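Local structure of RNA-dependent RNA Polymerase (6TZ0) at residues S500-P503 / Y504-K508; D561-N564 / T565-D569; Y601-A604 / A605-A608; T462-R465 / I466-S469. The protein catalyses RNA-templated RNA synthesis, transcribing the viral double-stranded genome into plus strands and probably also making the complementary minus strands during genome replication. All blocks are in the same frame, centred on the assembly; numbering follows the deposited sequence.

Contact 1 (S500-P503 / Y504-K508); sequences SFMP and YTIGK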
loop_
_atom_site.group_PDB
_atom_site.type_symbol
_atom_site.label_atom_id
_atom_site.label_comp_id
_atom_site.label_asym_id
_atom_site.label_seq_id
_atom_site.Cartn_x
_atom_site.Cartn_y
_atom_site.Cartn_z
ATOM N N SER A 500 6.376 12.114 -2.872
ATOM C CA SER A 500 5.080 11.786 -3.438
ATOM C C SER A 500 3.916 12.273 -2.590
ATOM O O SER A 500 2.785 11.838 -2.820
ATOM C CB SER A 500 4.974 10.276 -3.632
ATOM O OG SER A 500 5.019 9.605 -2.389
ATOM N N PHE A 501 4.152 13.161 -1.628
ATOM C CA PHE A 501 3.082 13.518 -0.708
ATOM C C PHE A 501 2.234 14.664 -1.244
ATOM O O PHE A 501 1.007 14.645 -1.108
ATOM C CB PHE A 501 3.656 13.859 0.660
ATOM C CG PHE A 501 2.612 14.123 1.691
ATOM C CD1 PHE A 501 1.827 13.090 2.166
ATOM C CD2 PHE A 501 2.425 15.395 2.198
ATOM C CE1 PHE A 501 0.864 13.322 3.114
ATOM C CE2 PHE A 501 1.463 15.630 3.144
ATOM C CZ PHE A 501 0.682 14.593 3.604
ATOM N N MET A 502 2.861 15.669 -1.844
ATOM C CA MET A 502 2.093 16.763 -2.431
ATOM C C MET A 502 1.327 16.384 -3.705
ATOM O O MET A 502 0.209 16.902 -3.874
ATOM C CB MET A 502 3.013 17.977 -2.639
ATOM C CG MET A 502 2.316 19.247 -3.114
ATOM S SD MET A 502 1.039 19.882 -2.019
ATOM C CE MET A 502 2.029 20.632 -0.740
ATOM N N PRO A 503 1.818 15.517 -4.619
ATOM C CA PRO A 503 0.900 14.993 -5.652
ATOM C C PRO A 503 -0.294 14.229 -5.099
ATOM O O PRO A 503 -1.403 14.349 -5.637
ATOM C CB PRO A 503 1.810 14.095 -6.494
ATOM C CG PRO A 503 3.116 14.704 -6.373
ATOM C CD PRO A 503 3.218 15.209 -4.988
ATOM N N TYR A 504 -0.095 13.468 -4.020
ATOM C CA TYR A 504 -1.202 12.807 -3.338
ATOM C C TYR A 504 -2.187 13.807 -2.755
ATOM O O TYR A 504 -3.403 13.629 -2.871
ATOM C CB TYR A 504 -0.662 11.890 -2.239
ATOM C CG TYR A 504 -1.727 11.386 -1.300
ATOM C CD1 TYR A 504 -2.665 10.458 -1.715
ATOM C CD2 TYR A 504 -1.796 11.849 0.005
ATOM C CE1 TYR A 504 -3.642 10.006 -0.859
ATOM C CE2 TYR A 504 -2.771 11.412 0.865
ATOM C CZ TYR A 504 -3.688 10.486 0.428
ATOM O OH TYR A 504 -4.657 10.040 1.288
ATOM N N THR A 505 -1.679 14.866 -2.130
ATOM C CA THR A 505 -2.540 15.863 -1.506
ATOM C C THR A 505 -3.341 16.630 -2.549
ATOM O O THR A 505 -4.512 16.952 -2.329
ATOM C CB THR A 505 -1.678 16.802 -0.665
ATOM O OG1 THR A 505 -0.968 16.032 0.309
ATOM C CG2 THR A 505 -2.511 17.842 0.044
ATOM N N ILE A 506 -2.741 16.887 -3.710
ATOM C CA ILE A 506 -3.458 17.580 -4.774
ATOM C C ILE A 506 -4.521 16.680 -5.390
ATOM O O ILE A 506 -5.688 17.070 -5.508
ATOM C CB ILE A 506 -2.470 18.106 -5.827
ATOM C CG1 ILE A 506 -1.656 19.260 -5.245
ATOM C CG2 ILE A 506 -3.186 18.492 -7.100
ATOM C CD1 ILE A 506 -0.529 19.699 -6.119
ATOM N N GLY A 507 -4.149 15.459 -5.780
ATOM C CA GLY A 507 -5.120 14.569 -6.397
ATOM C C GLY A 507 -6.182 14.029 -5.459
ATOM O O GLY A 507 -7.199 13.520 -5.936
ATOM N N LYS A 508 -5.969 14.123 -4.148
ATOM C CA LYS A 508 -6.959 13.690 -3.175
ATOM C C LYS A 508 -8.149 14.638 -3.113
ATOM O O LYS A 508 -9.240 14.225 -2.712
ATOM C CB LYS A 508 -6.263 13.581 -1.815
ATOM C CG LYS A 508 -7.056 13.044 -0.656
ATOM C CD LYS A 508 -6.195 13.063 0.588
ATOM C CE LYS A 508 -6.934 12.501 1.779
ATOM N NZ LYS A 508 -8.058 13.385 2.177
#
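T505 closes on F501 through two bonds to the same acceptor. Its backbone N donates to F501 O over 2.9 Å, and T505 OG1 donates to F501 O over 2.8 Å, the two arriving from opposite faces of the carbonyl plane. The hydroxyl stands well out of that plane, by 38°. It can bend back to the carbonyl one turn earlier because OG1 lies beside T505's own backbone N (chi1 -58°), and this also brings it over one face of the F501 ring, toward the rim, with OG1 3.8 Å from F501 CE2. This is the well-filled side: the ring meets W417 edge-to-face and also touches F420, both on helix 413-422. The segments form a continuous run of helix 501-508, in the catalytic region of the RdRp fold, so the contact follows i to i+4 spacing. I506 N bonds M502 O, and G507 N bonds P503 O at 3.0 Å with a nearly straight N-H (170°). On the flank facing helix 604-614, M502 CG and I506 CD1 approach to 4.2 Å, and both side chains reach C609. The other side is looser. The partly exposed Y504 ring meets F501 loosely, with Y504 CD2 4.3 Å from F501 CE1 at an oblique setting, although Y504 CB packs against F501 O and that oxygen lies near the Y504 ring plane at its edge. Y504 also touches D643, and the exposed K508 marks the solvent side.

Contact 2 (D561-N564 / T565-D569); sequences DIYN and TFVLD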
loop_
_atom_site.group_PDB
_atom_site.type_symbol
_atom_site.label_atom_id
_atom_site.label_comp_id
_atom_site.label_asym_id
_atom_site.label_seq_id
_atom_site.Cartn_x
_atom_site.Cartn_y
_atom_site.Cartn_z
ATOM N N ASP A 561 3.311 11.226 -16.950
ATOM C CA ASP A 561 3.315 12.645 -17.293
ATOM C C ASP A 561 1.909 13.228 -17.488
ATOM O O ASP A 561 1.738 14.437 -17.311
ATOM C CB ASP A 561 4.160 12.853 -18.545
ATOM C CG ASP A 561 4.770 14.233 -18.614
ATOM O OD1 ASP A 561 4.546 15.041 -17.692
ATOM O OD2 ASP A 561 5.502 14.505 -19.583
ATOM N N ILE A 562 0.897 12.398 -17.782
ATOM C CA ILE A 562 -0.479 12.888 -17.931
ATOM C C ILE A 562 -1.009 13.418 -16.602
ATOM O O ILE A 562 -1.584 14.509 -16.529
ATOM C CB ILE A 562 -1.394 11.783 -18.492
ATOM C CG1 ILE A 562 -0.960 11.361 -19.891
ATOM C CG2 ILE A 562 -2.845 12.236 -18.535
ATOM C CD1 ILE A 562 -1.704 10.176 -20.428
ATOM N N TYR A 563 -0.817 12.649 -15.530
ATOM C CA TYR A 563 -1.155 13.110 -14.189
ATOM C C TYR A 563 -0.230 14.231 -13.738
ATOM O O TYR A 563 -0.650 15.106 -12.969
ATOM C CB TYR A 563 -1.088 11.920 -13.234
ATOM C CG TYR A 563 -1.506 12.155 -11.799
ATOM C CD1 TYR A 563 -2.846 12.233 -11.451
ATOM C CD2 TYR A 563 -0.562 12.253 -10.787
ATOM C CE1 TYR A 563 -3.231 12.427 -10.143
ATOM C CE2 TYR A 563 -0.944 12.448 -9.477
ATOM C CZ TYR A 563 -2.278 12.537 -9.164
ATOM O OH TYR A 563 -2.659 12.732 -7.863
ATOM N N ASN A 564 1.025 14.223 -14.209
ATOM C CA ASN A 564 1.955 15.287 -13.844
ATOM C C ASN A 564 1.528 16.645 -14.388
ATOM O O ASN A 564 1.777 17.660 -13.740
ATOM C CB ASN A 564 3.368 14.974 -14.329
ATOM C CG ASN A 564 4.025 13.880 -13.538
ATOM O OD1 ASN A 564 3.817 13.761 -12.335
ATOM N ND2 ASN A 564 4.859 13.095 -14.197
ATOM N N THR A 565 0.893 16.682 -15.565
ATOM C CA THR A 565 0.377 17.950 -16.090
ATOM C C THR A 565 -0.710 18.531 -15.196
ATOM O O THR A 565 -0.737 19.742 -14.948
ATOM C CB THR A 565 -0.183 17.774 -17.498
ATOM O OG1 THR A 565 -1.232 16.805 -17.473
ATOM C CG2 THR A 565 0.876 17.329 -18.445
ATOM N N PHE A 566 -1.619 17.682 -14.720
ATOM C CA PHE A 566 -2.674 18.106 -13.804
ATOM C C PHE A 566 -2.098 18.603 -12.482
ATOM O O PHE A 566 -2.522 19.647 -11.956
ATOM C CB PHE A 566 -3.634 16.933 -13.605
ATOM C CG PHE A 566 -4.676 17.147 -12.559
ATOM C CD1 PHE A 566 -5.719 18.024 -12.762
ATOM C CD2 PHE A 566 -4.636 16.416 -11.381
ATOM C CE1 PHE A 566 -6.684 18.202 -11.785
ATOM C CE2 PHE A 566 -5.592 16.588 -10.409
ATOM C CZ PHE A 566 -6.617 17.478 -10.610
ATOM N N VAL A 567 -1.102 17.885 -11.956
ATOM C CA VAL A 567 -0.452 18.283 -10.712
ATOM C C VAL A 567 0.288 19.605 -10.882
ATOM O O VAL A 567 0.227 20.475 -10.008
ATOM C CB VAL A 567 0.473 17.151 -10.227
ATOM C CG1 VAL A 567 1.322 17.585 -9.061
ATOM C CG2 VAL A 567 -0.358 15.976 -9.807
ATOM N N LEU A 568 0.943 19.809 -12.027
ATOM C CA LEU A 568 1.662 21.059 -12.244
ATOM C C LEU A 568 0.723 22.229 -12.502
ATOM O O LEU A 568 1.050 23.358 -12.129
ATOM C CB LEU A 568 2.662 20.910 -13.386
ATOM C CG LEU A 568 3.898 20.081 -13.057
ATOM C CD1 LEU A 568 4.754 19.889 -14.288
ATOM C CD2 LEU A 568 4.687 20.751 -11.966
ATOM N N ASP A 569 -0.453 21.981 -13.088
ATOM C CA ASP A 569 -1.456 23.037 -13.227
ATOM C C ASP A 569 -1.951 23.515 -11.869
ATOM O O ASP A 569 -1.985 24.727 -11.596
ATOM C CB ASP A 569 -2.640 22.547 -14.058
ATOM C CG ASP A 569 -2.317 22.416 -15.520
ATOM O OD1 ASP A 569 -1.431 23.149 -16.002
ATOM O OD2 ASP A 569 -2.964 21.592 -16.197
#
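V567 lays its CG2 methyl over one face of the Y563 ring, a CH-pi contact one helical turn long within helix 557-573. The methyl is 4.0 Å from the ring centroid and 27° off the normal; its nearest ring atom is Y563 CE2, 3.6 Å from V567 CG2. The next aromatic, F566, meets the same ring obliquely, with F566 CD2 4.4 Å from Y563 CE1, so the two rings are neighbours rather than a stack. CG is anti to the backbone N in both Y563 (chi1 -176°) and F566, which sends the rings out beside their own carbonyl carbons. Behind this shell the backbone fixes the spacing: V567 N donates to Y563 O at 3.0 Å and L568 N to N564 O at 2.9 Å. Further out, Y563 OH is held by P503 O of helix 501-508 and the ring meets H647 edge-to-face, while F566 packs on L397 and I404 and V567 on C609. The helix lies in the catalytic region, after strand 541-548 with the magnesium-binding D547, and the side chain of Y563 is about 12 Å from that of the UTP-binding D552. T565 OG1 turns toward I562 O, a bond modelled so short that its length is doubtful. Within the helix, T565 N donates to D561 O at 3.0 Å.

Contact 3 (Y601-A604 / A605-A608); sequences YVNA and AWQA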
loop_
_atom_site.group_PDB
_atom_site.type_symbol
_atom_site.label_atom_id
_atom_site.label_comp_id
_atom_site.label_asym_id
_atom_site.label_seq_id
_atom_site.Cartn_x
_atom_site.Cartn_y
_atom_site.Cartn_z
ATOM N N TYR A 601 7.797 34.152 -9.823
ATOM C CA TYR A 601 7.618 33.812 -8.421
ATOM C C TYR A 601 7.053 32.402 -8.332
ATOM O O TYR A 601 5.967 32.131 -8.853
ATOM C CB TYR A 601 6.685 34.819 -7.761
ATOM C CG TYR A 601 6.549 34.690 -6.268
ATOM C CD1 TYR A 601 7.500 35.234 -5.421
ATOM C CD2 TYR A 601 5.468 34.035 -5.707
ATOM C CE1 TYR A 601 7.378 35.129 -4.059
ATOM C CE2 TYR A 601 5.338 33.921 -4.347
ATOM C CZ TYR A 601 6.294 34.471 -3.529
ATOM O OH TYR A 601 6.165 34.365 -2.168
ATOM N N VAL A 602 7.791 31.502 -7.693
ATOM C CA VAL A 602 7.443 30.089 -7.635
ATOM C C VAL A 602 7.247 29.710 -6.175
ATOM O O VAL A 602 8.151 29.909 -5.359
ATOM C CB VAL A 602 8.534 29.219 -8.281
ATOM C CG1 VAL A 602 8.162 27.762 -8.219
ATOM C CG2 VAL A 602 8.790 29.644 -9.712
ATOM N N ASN A 603 6.080 29.161 -5.844
ATOM C CA ASN A 603 5.825 28.789 -4.461
ATOM C C ASN A 603 6.458 27.433 -4.147
ATOM O O ASN A 603 7.079 26.799 -5.000
ATOM C CB ASN A 603 4.326 28.823 -4.152
ATOM C CG ASN A 603 3.500 27.910 -5.035
ATOM O OD1 ASN A 603 4.006 27.241 -5.910
ATOM N ND2 ASN A 603 2.210 27.867 -4.778
ATOM N N ALA A 604 6.285 26.974 -2.904
ATOM C CA ALA A 604 7.017 25.806 -2.423
ATOM C C ALA A 604 6.482 24.510 -3.017
ATOM O O ALA A 604 7.259 23.603 -3.349
ATOM C CB ALA A 604 6.950 25.747 -0.901
ATOM N N ALA A 605 5.158 24.405 -3.144
ATOM C CA ALA A 605 4.535 23.179 -3.623
ATOM C C ALA A 605 4.869 22.904 -5.078
ATOM O O ALA A 605 5.037 21.746 -5.465
ATOM C CB ALA A 605 3.026 23.262 -3.443
ATOM N N TRP A 606 5.002 23.953 -5.884
ATOM C CA TRP A 606 5.308 23.767 -7.295
ATOM C C TRP A 606 6.776 23.413 -7.491
ATOM O O TRP A 606 7.115 22.636 -8.391
ATOM C CB TRP A 606 4.846 25.019 -8.043
ATOM C CG TRP A 606 5.044 25.120 -9.497
ATOM C CD1 TRP A 606 5.029 24.109 -10.400
ATOM C CD2 TRP A 606 5.024 26.327 -10.253
ATOM N NE1 TRP A 606 5.138 24.607 -11.668
ATOM C CE2 TRP A 606 5.123 25.974 -11.605
ATOM C CE3 TRP A 606 4.976 27.680 -9.912
ATOM C CZ2 TRP A 606 5.185 26.919 -12.617
ATOM C CZ3 TRP A 606 5.043 28.616 -10.918
ATOM C CH2 TRP A 606 5.145 28.231 -12.252
ATOM N N GLN A 607 7.642 23.873 -6.583
ATOM C CA GLN A 607 9.024 23.398 -6.540
ATOM C C GLN A 607 9.088 21.916 -6.203
ATOM O O GLN A 607 9.820 21.155 -6.849
ATOM C CB GLN A 607 9.829 24.181 -5.507
ATOM C CG GLN A 607 10.038 25.627 -5.821
ATOM C CD GLN A 607 10.777 26.338 -4.725
ATOM O OE1 GLN A 607 11.205 25.727 -3.757
ATOM N NE2 GLN A 607 10.879 27.648 -4.838
ATOM N N ALA A 608 8.325 21.491 -5.189
ATOM C CA ALA A 608 8.333 20.086 -4.785
ATOM C C ALA A 608 7.771 19.183 -5.871
ATOM O O ALA A 608 8.340 18.125 -6.160
ATOM C CB ALA A 608 7.545 19.904 -3.492
#
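A chi1 of 58° places N603 CG between its own backbone N and carbonyl carbon, and with OD1 turned back to eclipse its own CA, N603 OD1 is delivered to W606 N. This is an N-cap: N603 sits just before helix 604-614, where strand 598-602 turns into the helix. The capping bond is weak, 3.4 Å from W606 N to N603 OD1, and the backbone bond from Q607 N to N603 O is equally long and weak. The next bond along, A608 N to A604 O at 3.0 Å, is firmer. W606 CG points anti to its backbone N (chi1 179°), swinging the indole back over the junction, where W606 CE3 comes 3.6 Å from V602 CG1; the side chains of V602 and W606 cross at about a right angle. N603 OD1 lies near the indole plane, at its edge, with the amide and ring planes 80° apart. The same V602 CG1 also lies 3.7 Å from Q607 CG, so one valine methyl bridges the strand end to two helix side chains. W606 NE1 donates to L381 O of strand 380-384, and Q607 NE2 makes a weak bond to Y583 O, while the indole packs on L568 and A571 of helix 557-573. Q607 CG lies 3.3 Å from N603 O.

Contact 4 (T462-R465 / I466-S469); sequences TPER and IFKS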
loop_
_atom_site.group_PDB
_atom_site.type_symbol
_atom_site.label_atom_id
_atom_site.label_comp_id
_atom_site.label_asym_id
_atom_site.label_seq_id
_atom_site.Cartn_x
_atom_site.Cartn_y
_atom_site.Cartn_z
ATOM N N THR A 462 16.196 20.744 5.522
ATOM C CA THR A 462 17.451 20.791 4.787
ATOM C C THR A 462 17.260 20.223 3.395
ATOM O O THR A 462 16.762 19.099 3.261
ATOM C CB THR A 462 18.522 20.001 5.527
ATOM O OG1 THR A 462 18.716 20.571 6.825
ATOM C CG2 THR A 462 19.832 20.029 4.778
ATOM N N PRO A 463 17.636 20.956 2.343
ATOM C CA PRO A 463 17.344 20.490 0.978
ATOM C C PRO A 463 18.174 19.296 0.527
ATOM O O PRO A 463 17.769 18.615 -0.421
ATOM C CB PRO A 463 17.645 21.724 0.119
ATOM C CG PRO A 463 17.577 22.866 1.055
ATOM C CD PRO A 463 18.085 22.357 2.354
ATOM N N GLU A 464 19.306 19.009 1.167
ATOM C CA GLU A 464 20.141 17.891 0.744
ATOM C C GLU A 464 19.573 16.537 1.138
ATOM O O GLU A 464 20.065 15.516 0.648
ATOM C CB GLU A 464 21.547 18.048 1.314
ATOM C CG GLU A 464 22.317 19.198 0.692
ATOM C CD GLU A 464 22.664 18.943 -0.766
ATOM O OE1 GLU A 464 22.926 17.774 -1.122
ATOM O OE2 GLU A 464 22.663 19.906 -1.560
ATOM N N ARG A 465 18.556 16.518 1.998
ATOM C CA ARG A 465 17.873 15.289 2.381
ATOM C C ARG A 465 17.230 14.593 1.183
ATOM O O ARG A 465 17.289 13.362 1.063
ATOM C CB ARG A 465 16.840 15.631 3.452
ATOM C CG ARG A 465 15.967 14.502 3.874
ATOM C CD ARG A 465 15.191 14.845 5.122
ATOM N NE ARG A 465 14.285 15.982 4.991
ATOM C CZ ARG A 465 13.020 15.899 4.593
ATOM N NH1 ARG A 465 12.276 16.991 4.531
ATOM N NH2 ARG A 465 12.497 14.728 4.262
ATOM N N ILE A 466 16.672 15.373 0.258
ATOM C CA ILE A 466 15.997 14.817 -0.911
ATOM C C ILE A 466 17.003 14.167 -1.858
ATOM O O ILE A 466 16.791 13.053 -2.362
ATOM C CB ILE A 466 15.200 15.927 -1.615
ATOM C CG1 ILE A 466 14.251 16.616 -0.628
ATOM C CG2 ILE A 466 14.458 15.374 -2.796
ATOM C CD1 ILE A 466 13.228 15.708 0.000
ATOM N N PHE A 467 18.130 14.841 -2.091
ATOM C CA PHE A 467 19.142 14.277 -2.972
ATOM C C PHE A 467 19.841 13.097 -2.320
ATOM O O PHE A 467 20.286 12.186 -3.017
ATOM C CB PHE A 467 20.166 15.335 -3.365
ATOM C CG PHE A 467 19.562 16.574 -3.939
ATOM C CD1 PHE A 467 18.832 16.529 -5.107
ATOM C CD2 PHE A 467 19.793 17.800 -3.344
ATOM C CE1 PHE A 467 18.288 17.674 -5.641
ATOM C CE2 PHE A 467 19.261 18.947 -3.874
ATOM C CZ PHE A 467 18.511 18.886 -5.025
ATOM N N LYS A 468 19.939 13.097 -0.991
ATOM C CA LYS A 468 20.440 11.924 -0.287
ATOM C C LYS A 468 19.499 10.737 -0.458
ATOM O O LYS A 468 19.948 9.593 -0.590
ATOM C CB LYS A 468 20.630 12.258 1.191
ATOM C CG LYS A 468 21.226 11.148 2.016
ATOM C CD LYS A 468 21.467 11.601 3.440
ATOM C CE LYS A 468 20.156 11.737 4.191
ATOM N NZ LYS A 468 20.371 12.047 5.633
ATOM N N SER A 469 18.191 10.992 -0.482
ATOM C CA SER A 469 17.235 9.912 -0.707
ATOM C C SER A 469 17.250 9.388 -2.130
ATOM O O SER A 469 16.909 8.222 -2.346
ATOM C CB SER A 469 15.827 10.370 -0.407
ATOM O OG SER A 469 15.391 11.316 -1.365
#
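The contact between E464 and F467, with P463 O beside them, is a helix-turn contact in the short helix 464-469 of the central polymerase domain, on the flank that meets the chain of viral structural protein 4. The turn is built from K468 N donating to E464 O at 2.9 Å and S469 N to R465 O at 3.0 Å; ahead of them I466 N reaches P463 O only weakly, at 3.5 Å. F467 CG lies beside its backbone N (chi1 -53°), which folds the ring back along the turn until F467 CD2 is 3.6 Å from P463 O. E464 packs on S166 and F467 on G327 of that neighbouring protein. R465 turns to partners outside the segments: its guanidinium, with I466 CD1 over one face, makes a salt bridge to D495, a cation-pi contact with F498, and hydrogen bonds to the carbonyls of E459 and Y460. K468 NZ forms a salt bridge with E459 OE2. E464, bent at chi2, sets its carboxylate plane 45° from that of the F467 ring, and its OE1 lies at the ring edge, 3.8 Å from F467 CD2.

Overall arrangement
All four contacts are one-turn neighbour contacts in the central polymerase domain, but they differ in depth. Contacts 1, 2 and 3 are largely buried and touch one another, so helices 501-508, 557-573 and 604-614 share a packed core; M502 CE, for one, lies 3.9 Å from A605 CB. Contact 4 is only partly buried, its nearest atoms about 8 Å from contacts 1 and 3. It meets viral structural protein 4 through several residues, contact 2 only through D561. Contact 1 combines a doubly bonded carbonyl with apolar packing; contact 2 adds a CH-pi contact, and contact 3 a polar cap at a strand-to-helix junction. In contact 4 charged side chains pair with residues outside the two segments.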